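Local coordinates for protein K5 lyase (Enterobacteria phage k1-5, PDB 2X3H) that cleaves the K5 capsular polysaccharide, a heparosan-type glycosaminoglycan, as a lyase, probably serving the phage as a trimeric tail spike, at residues F367-E379 / G393-G407. Residues are numbered along the deposited sequence; the frame is centred on the assembly and turned at random.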
# COMPACT_ATOMS: atom_id res chain seq x y z
N PHE A 367 -11.94 -5.43 -2.39
CA PHE A 367 -12.94 -5.24 -1.34
C PHE A 367 -14.25 -4.84 -2.04
O PHE A 367 -14.50 -3.64 -2.23
CB PHE A 367 -12.50 -4.08 -0.42
CG PHE A 367 -11.20 -4.34 0.29
CD1 PHE A 367 -9.99 -4.00 -0.30
CD2 PHE A 367 -11.18 -4.93 1.55
CE1 PHE A 367 -8.77 -4.24 0.37
CE2 PHE A 367 -10.01 -5.17 2.21
CZ PHE A 367 -8.80 -4.83 1.64
N PRO A 368 -15.07 -5.82 -2.45
CA PRO A 368 -16.37 -5.57 -3.09
C PRO A 368 -17.43 -5.18 -2.04
O PRO A 368 -18.33 -5.97 -1.72
CB PRO A 368 -16.70 -6.90 -3.78
CG PRO A 368 -16.03 -7.94 -2.87
CD PRO A 368 -14.74 -7.27 -2.40
N SER A 369 -17.30 -3.97 -1.52
CA SER A 369 -18.20 -3.45 -0.49
C SER A 369 -19.49 -2.92 -1.11
O SER A 369 -19.80 -1.71 -1.05
CB SER A 369 -17.49 -2.38 0.33
OG SER A 369 -16.29 -2.92 0.89
N TYR A 370 -20.24 -3.82 -1.73
CA TYR A 370 -21.48 -3.48 -2.41
C TYR A 370 -22.35 -4.73 -2.55
O TYR A 370 -21.85 -5.86 -2.43
CB TYR A 370 -21.17 -2.86 -3.78
CG TYR A 370 -20.35 -3.74 -4.71
CD1 TYR A 370 -20.94 -4.81 -5.38
CD2 TYR A 370 -19.00 -3.47 -4.95
CE1 TYR A 370 -20.20 -5.61 -6.25
CE2 TYR A 370 -18.25 -4.26 -5.82
CZ TYR A 370 -18.85 -5.32 -6.46
OH TYR A 370 -18.11 -6.10 -7.33
N SER A 371 -23.63 -4.52 -2.82
CA SER A 371 -24.59 -5.64 -2.85
C SER A 371 -24.84 -6.27 -4.22
O SER A 371 -25.38 -7.38 -4.31
CB SER A 371 -25.91 -5.22 -2.20
OG SER A 371 -26.56 -4.22 -2.97
N ALA A 372 -24.48 -5.57 -5.30
CA ALA A 372 -24.59 -6.17 -6.64
C ALA A 372 -23.88 -7.53 -6.68
O ALA A 372 -22.86 -7.73 -6.01
CB ALA A 372 -24.01 -5.22 -7.70
N THR A 373 -24.39 -8.46 -7.49
CA THR A 373 -23.88 -9.84 -7.45
C THR A 373 -22.52 -10.06 -8.11
O THR A 373 -21.78 -10.95 -7.70
CB THR A 373 -24.88 -10.83 -8.05
OG1 THR A 373 -25.07 -10.54 -9.43
CG2 THR A 373 -26.21 -10.74 -7.30
N GLY A 374 -22.19 -9.27 -9.13
CA GLY A 374 -20.93 -9.49 -9.84
C GLY A 374 -19.74 -9.04 -9.02
O GLY A 374 -19.77 -7.97 -8.40
N VAL A 375 -18.68 -9.84 -9.02
CA VAL A 375 -17.44 -9.47 -8.33
C VAL A 375 -16.23 -9.66 -9.25
O VAL A 375 -15.58 -8.69 -9.63
CB VAL A 375 -17.23 -10.25 -7.00
CG1 VAL A 375 -15.94 -9.81 -6.33
CG2 VAL A 375 -18.42 -10.04 -6.04
N ILE A 376 -15.94 -10.91 -9.65
CA ILE A 376 -14.78 -11.19 -10.51
C ILE A 376 -15.21 -11.69 -11.88
O ILE A 376 -16.14 -12.51 -11.97
CB ILE A 376 -13.85 -12.25 -9.86
CG1 ILE A 376 -13.37 -11.77 -8.49
CG2 ILE A 376 -12.63 -12.53 -10.72
CD1 ILE A 376 -12.91 -12.90 -7.57
N THR A 377 -14.54 -11.22 -12.94
CA THR A 377 -14.73 -11.80 -14.28
C THR A 377 -13.40 -12.29 -14.83
O THR A 377 -12.47 -11.50 -14.99
CB THR A 377 -15.34 -10.78 -15.27
OG1 THR A 377 -16.67 -10.42 -14.85
CG2 THR A 377 -15.38 -11.38 -16.67
N PHE A 378 -13.33 -13.60 -15.09
CA PHE A 378 -12.18 -14.22 -15.75
C PHE A 378 -12.66 -14.54 -17.16
O PHE A 378 -13.52 -15.41 -17.33
CB PHE A 378 -11.80 -15.54 -15.08
CG PHE A 378 -11.25 -15.41 -13.68
CD1 PHE A 378 -10.11 -14.64 -13.42
CD2 PHE A 378 -11.83 -16.10 -12.64
CE1 PHE A 378 -9.59 -14.54 -12.15
CE2 PHE A 378 -11.31 -16.02 -11.35
CZ PHE A 378 -10.19 -15.23 -11.10
N GLU A 379 -12.12 -13.87 -18.17
CA GLU A 379 -12.54 -14.16 -19.53
C GLU A 379 -11.91 -15.47 -20.01
O GLU A 379 -10.97 -15.98 -19.41
CB GLU A 379 -12.28 -12.98 -20.48
CG GLU A 379 -13.02 -11.73 -20.02
CD GLU A 379 -13.12 -10.61 -21.05
OE1 GLU A 379 -12.46 -10.66 -22.11
OE2 GLU A 379 -13.86 -9.64 -20.74
N GLY A 393 -17.62 -8.07 1.74
CA GLY A 393 -18.84 -7.27 1.86
C GLY A 393 -19.84 -8.03 2.72
O GLY A 393 -19.45 -8.53 3.78
N ARG A 394 -21.10 -8.13 2.27
CA ARG A 394 -22.11 -8.88 3.05
C ARG A 394 -22.23 -10.34 2.62
O ARG A 394 -23.10 -11.07 3.11
CB ARG A 394 -23.50 -8.23 2.95
CG ARG A 394 -23.56 -6.76 3.37
CD ARG A 394 -23.13 -6.56 4.81
NE ARG A 394 -23.12 -5.14 5.18
CZ ARG A 394 -22.12 -4.31 4.91
NH1 ARG A 394 -21.04 -4.74 4.27
NH2 ARG A 394 -22.19 -3.04 5.30
N ARG A 395 -21.37 -10.77 1.71
CA ARG A 395 -21.45 -12.15 1.22
C ARG A 395 -20.91 -13.13 2.27
O ARG A 395 -19.94 -12.83 2.96
CB ARG A 395 -20.66 -12.31 -0.08
CG ARG A 395 -21.14 -11.39 -1.18
CD ARG A 395 -20.17 -11.33 -2.35
NE ARG A 395 -20.59 -10.29 -3.28
CZ ARG A 395 -20.35 -8.99 -3.13
NH1 ARG A 395 -19.67 -8.54 -2.08
NH2 ARG A 395 -20.81 -8.13 -4.05
N ASN A 396 -21.55 -14.29 2.36
CA ASN A 396 -21.13 -15.35 3.29
C ASN A 396 -20.45 -16.53 2.59
O ASN A 396 -19.91 -17.42 3.25
CB ASN A 396 -22.33 -15.88 4.09
CG ASN A 396 -22.96 -14.83 4.98
OD1 ASN A 396 -22.29 -14.00 5.56
ND2 ASN A 396 -24.28 -14.89 5.10
N ASP A 397 -20.47 -16.53 1.26
CA ASP A 397 -20.00 -17.66 0.45
C ASP A 397 -19.84 -17.16 -0.97
O ASP A 397 -20.79 -16.65 -1.56
CB ASP A 397 -21.07 -18.77 0.52
CG ASP A 397 -20.71 -20.04 -0.27
OD1 ASP A 397 -19.76 -20.05 -1.08
OD2 ASP A 397 -21.45 -21.04 -0.10
N LEU A 398 -18.63 -17.25 -1.53
CA LEU A 398 -18.42 -16.71 -2.87
C LEU A 398 -19.01 -17.59 -3.96
O LEU A 398 -18.97 -17.22 -5.13
CB LEU A 398 -16.93 -16.46 -3.14
CG LEU A 398 -16.24 -15.34 -2.35
CD1 LEU A 398 -14.96 -14.98 -3.04
CD2 LEU A 398 -17.10 -14.10 -2.18
N LEU A 399 -19.58 -18.73 -3.58
CA LEU A 399 -20.10 -19.70 -4.55
C LEU A 399 -21.61 -19.85 -4.52
O LEU A 399 -22.18 -20.54 -5.37
CB LEU A 399 -19.41 -21.06 -4.37
CG LEU A 399 -17.90 -21.06 -4.63
CD1 LEU A 399 -17.34 -22.46 -4.35
CD2 LEU A 399 -17.59 -20.61 -6.05
N SER A 400 -22.27 -19.18 -3.58
CA SER A 400 -23.72 -19.34 -3.44
C SER A 400 -24.44 -18.72 -4.63
O SER A 400 -25.45 -19.26 -5.10
CB SER A 400 -24.24 -18.77 -2.12
OG SER A 400 -23.89 -17.41 -1.98
N SER A 401 -23.91 -17.61 -5.13
CA SER A 401 -24.38 -17.01 -6.39
C SER A 401 -23.45 -17.40 -7.52
O SER A 401 -22.24 -17.20 -7.42
CB SER A 401 -24.42 -15.49 -6.28
OG SER A 401 -24.69 -14.90 -7.55
N ALA A 402 -23.99 -17.93 -8.62
CA ALA A 402 -23.14 -18.26 -9.77
C ALA A 402 -22.58 -16.99 -10.43
O ALA A 402 -21.69 -17.07 -11.28
CB ALA A 402 -23.89 -19.11 -10.79
N SER A 403 -23.10 -15.84 -10.04
CA SER A 403 -22.67 -14.56 -10.61
C SER A 403 -21.42 -13.96 -9.97
O SER A 403 -20.75 -13.12 -10.58
CB SER A 403 -23.81 -13.54 -10.56
OG SER A 403 -24.85 -13.95 -11.42
N THR A 404 -21.11 -14.38 -8.75
CA THR A 404 -19.97 -13.80 -8.03
C THR A 404 -18.67 -13.96 -8.82
O THR A 404 -17.89 -13.01 -8.95
CB THR A 404 -19.81 -14.40 -6.62
OG1 THR A 404 -21.05 -14.24 -5.90
CG2 THR A 404 -18.67 -13.71 -5.86
N ILE A 405 -18.45 -15.17 -9.33
CA ILE A 405 -17.27 -15.43 -10.17
C ILE A 405 -17.74 -15.80 -11.57
O ILE A 405 -18.22 -16.91 -11.79
CB ILE A 405 -16.40 -16.56 -9.58
CG1 ILE A 405 -15.95 -16.22 -8.16
CG2 ILE A 405 -15.21 -16.85 -10.49
CD1 ILE A 405 -15.35 -17.39 -7.43
N ASP A 406 -17.61 -14.86 -12.51
CA ASP A 406 -17.95 -15.12 -13.89
C ASP A 406 -16.71 -15.71 -14.55
O ASP A 406 -15.64 -15.13 -14.49
CB ASP A 406 -18.38 -13.82 -14.57
CG ASP A 406 -18.92 -14.05 -15.97
OD1 ASP A 406 -19.08 -15.22 -16.35
OD2 ASP A 406 -19.21 -13.06 -16.68
N GLY A 407 -16.84 -16.88 -15.17
CA GLY A 407 -15.68 -17.55 -15.74
C GLY A 407 -15.10 -18.56 -14.77
O GLY A 407 -13.91 -18.87 -14.81
O HOH W 1 -22.26 -7.30 -0.08
O HOH W 2 -22.00 -11.83 -5.26
O HOH W 3 -18.76 -11.60 -11.62
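Arg395 reaches into the turn between strands 363-369 and 376-378, where CG2 of Val375 covers one face of its guanidinium. That methyl lies 3.5 Å from NE of Arg395. The arginine chain is extended from CG to NE (chi2 167°, chi3 -172°), which carries the flat group across to a cluster of backbone carbonyls. NH1 donates to Pro368 O at 2.9 Å, in the carbonyl plane, and also to Pro392 O. NH2 of Arg395 donates to Ala372 O at 2.9 Å and, through a weak bent bond, to Tyr370 O. The Tyr370 ring stands nearly at right angles to the guanidinium, its CE1 3.4 Å from NH2 of Arg395. The ring is itself fixed, since its OH donates to a lone pair of Gly374 O. A water accepts from NE of Arg395, donates to Thr373 O and lies 2.7 Å from Thr404 OG1.

Beyond the turn, Val375 CG2 meets Thr404 CG2 at 3.7 Å. Strands 376-378 and 405-406 pair in parallel. Ile376 N donates to Thr404 O, Asp406 N to Ile376 O, and Phe378 N to Asp406 O at 2.8 Å. Thr377 and Asp406 lie side by side on one face of the sheet. Ile376 and Ile405 point to the other face, and Ile405 CG2 comes within 4.1 Å of CD2 of the Phe378 ring. The parallel pairing continues to strand 349-355, as between successive coils of a beta-helix. Arg394 forms a salt bridge with Asp327 of a neighbouring subunit, so the 393-407 segment also faces the trimer interface.

Carbonyls of Pro368, Tyr370, Ala372 and Pro392, a water and the Val375 methyl probably hold the guanidinium in its orientation. Its positive charge probably offsets the carbonyl dipoles gathered where the chain leaves strand 363-369.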